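Local coordinates for leucine aminopeptidase (Fimbriiglobus ruber, PDB 7D1B), which probably acts as a zinc-dependent glutaminyl cyclase of the M28 peptidase family, forming N-terminal pyroglutamate on peptides, at residues A[65-70]-A[131-136]. Residues are numbered along the deposited sequence; the frame is centred on the assembly and turned at random.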
loop_
_atom_site.group_PDB
_atom_site.type_symbol
_atom_site.label_atom_id
_atom_site.label_comp_id
_atom_site.label_asym_id
_atom_site.label_seq_id
_atom_site.Cartn_x
_atom_site.Cartn_y
_atom_site.Cartn_z
ATOM N N GLY A 65 -5.854 16.882 -5.966
ATOM C CA GLY A 65 -5.249 16.906 -7.274
ATOM C C GLY A 65 -4.118 15.895 -7.283
ATOM O O GLY A 65 -3.882 15.188 -6.297
ATOM N N PRO A 66 -3.391 15.805 -8.395
ATOM C CA PRO A 66 -2.256 14.877 -8.461
ATOM C C PRO A 66 -1.284 15.082 -7.303
ATOM O O PRO A 66 -1.077 16.203 -6.815
ATOM C CB PRO A 66 -1.608 15.213 -9.810
ATOM C CG PRO A 66 -2.781 15.675 -10.656
ATOM C CD PRO A 66 -3.646 16.471 -9.686
ATOM N N ARG A 67 -0.698 13.973 -6.867
ATOM C CA ARG A 67 0.290 13.950 -5.797
ATOM C C ARG A 67 1.575 13.331 -6.333
ATOM O O ARG A 67 2.091 12.334 -5.810
ATOM C CB ARG A 67 -0.269 13.179 -4.596
ATOM C CG ARG A 67 -1.435 13.891 -3.904
ATOM C CD ARG A 67 -2.597 12.921 -3.694
ATOM N NE ARG A 67 -3.349 12.789 -4.930
ATOM C CZ ARG A 67 -3.994 11.697 -5.343
ATOM N NH1 ARG A 67 -3.906 10.561 -4.684
ATOM N NH2 ARG A 67 -4.721 11.759 -6.464
ATOM N N ILE A 68 2.088 13.912 -7.414
ATOM C CA ILE A 68 3.324 13.437 -8.024
ATOM C C ILE A 68 4.487 13.733 -7.077
ATOM O O ILE A 68 4.490 14.749 -6.365
ATOM C CB ILE A 68 3.498 14.156 -9.376
ATOM C CG1 ILE A 68 2.341 13.798 -10.330
ATOM C CG2 ILE A 68 4.856 13.843 -9.977
ATOM C CD1 ILE A 68 2.211 14.752 -11.516
ATOM N N SER A 69 5.474 12.839 -7.029
ATOM C CA SER A 69 6.636 13.085 -6.172
ATOM C C SER A 69 7.198 14.482 -6.413
ATOM O O SER A 69 7.308 14.938 -7.556
ATOM C CB SER A 69 7.742 12.079 -6.464
ATOM O OG SER A 69 7.317 10.779 -6.157
ATOM N N GLY A 70 7.566 15.156 -5.325
ATOM C CA GLY A 70 8.275 16.417 -5.415
ATOM C C GLY A 70 7.410 17.613 -5.720
ATOM O O GLY A 70 7.948 18.648 -6.120
ATOM N N TYR A 131 2.152 6.137 -2.285
ATOM C CA TYR A 131 1.240 7.269 -2.226
ATOM C C TYR A 131 1.608 8.390 -3.190
ATOM O O TYR A 131 0.875 9.379 -3.256
ATOM C CB TYR A 131 0.994 7.784 -0.793
ATOM C CG TYR A 131 2.091 8.583 -0.107
ATOM C CD1 TYR A 131 3.450 8.365 -0.338
ATOM C CD2 TYR A 131 1.746 9.533 0.829
ATOM C CE1 TYR A 131 4.427 9.112 0.340
ATOM C CE2 TYR A 131 2.703 10.275 1.503
ATOM C CZ TYR A 131 4.041 10.066 1.257
ATOM O OH TYR A 131 4.959 10.825 1.948
ATOM N N ASP A 132 2.695 8.270 -3.951
ATOM C CA ASP A 132 2.874 9.154 -5.094
ATOM C C ASP A 132 1.901 8.745 -6.191
ATOM O O ASP A 132 1.475 7.596 -6.268
ATOM C CB ASP A 132 4.316 9.100 -5.601
ATOM C CG ASP A 132 4.683 7.739 -6.179
ATOM O OD1 ASP A 132 4.466 6.698 -5.500
ATOM O OD2 ASP A 132 5.225 7.705 -7.307
ATOM N N THR A 133 1.536 9.686 -7.049
ATOM C CA THR A 133 0.699 9.353 -8.193
ATOM C C THR A 133 1.514 9.469 -9.469
ATOM O O THR A 133 2.368 10.357 -9.609
ATOM C CB THR A 133 -0.594 10.176 -8.256
ATOM O OG1 THR A 133 -0.302 11.579 -8.370
ATOM C CG2 THR A 133 -1.456 9.930 -7.014
ATOM N N ARG A 134 1.248 8.573 -10.403
ATOM C CA ARG A 134 1.987 8.551 -11.654
ATOM C C ARG A 134 1.761 9.861 -12.408
ATOM O O ARG A 134 0.644 10.386 -12.418
ATOM C CB ARG A 134 1.475 7.394 -12.502
ATOM C CG ARG A 134 2.401 6.991 -13.621
ATOM C CD ARG A 134 1.810 5.809 -14.390
ATOM N NE ARG A 134 2.658 5.436 -15.507
ATOM C CZ ARG A 134 3.569 4.468 -15.507
ATOM N NH1 ARG A 134 4.308 4.276 -16.600
ATOM N NH2 ARG A 134 3.775 3.719 -14.429
ATOM N N PRO A 135 2.786 10.412 -13.063
ATOM C CA PRO A 135 2.597 11.722 -13.707
ATOM C C PRO A 135 1.549 11.725 -14.799
ATOM O O PRO A 135 0.937 12.773 -15.037
ATOM C CB PRO A 135 4.000 12.070 -14.229
ATOM C CG PRO A 135 4.918 11.376 -13.232
ATOM C CD PRO A 135 4.213 10.054 -12.961
ATOM N N ALA A 136 1.323 10.600 -15.470
ATOM C CA ALA A 136 0.368 10.554 -16.564
ATOM C C ALA A 136 -0.311 9.197 -16.581
ATOM O O ALA A 136 0.257 8.193 -16.132
ATOM C CB ALA A 136 1.044 10.795 -17.926
HETATM O O HOH W 1 -2.238 9.205 -2.940
HETATM O O HOH W 2 5.117 10.285 -8.719
#
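With chi1 at 61°, Thr133 holds OG1 between its own N and carbonyl carbon, which presents the hydroxyl to the backbone of Arg67 and sends CG2 over one face of the guanidinium, offset toward its rim. Arg67 N donates to Thr133 OG1 at 2.9 Å. In return, Thr133 N reaches Arg67 O at 3.0 Å, lying 61° out of the carbonyl plane and therefore approaching over the C=O rather than along a lone pair. The Arg67 chain bends at chi2 and chi3 and folds back, so that Arg67 NE donates to Gly65 O at 2.8 Å, nearly in the guanidinium plane; together with bonds to Ala151 O and Thr157 OG1, this restricts the rotation of the group, and Thr133 CG2 lies 3.4 Å from Arg67 NH1.

The contact joins the loop between helices 51-63 and 72-87 to the loop that follows strand 123-130 of the central mixed sheet, beside the zinc site of Asp155, Glu188 and His309, whose single zinc is consistent with a glutaminyl cyclase. Arg134, extended, forms a salt bridge through NH2 with Glu188. A water accepts from Ser69 N and donates to Asp132 OD2 and Thr133 O, cross-linking both backbones; Asp132 OD1 is hydrogen-bonded to His130 ND1. Ser69 OG, 3.5 Å from Asp132 CB, hydrogen-bonds to Asp185 OD1. Toward Pro135, Ile68 CD1 packs 3.8 Å from Pro135 CA, and Ile68 CG2 meets Pro135 CG at 4.1 Å.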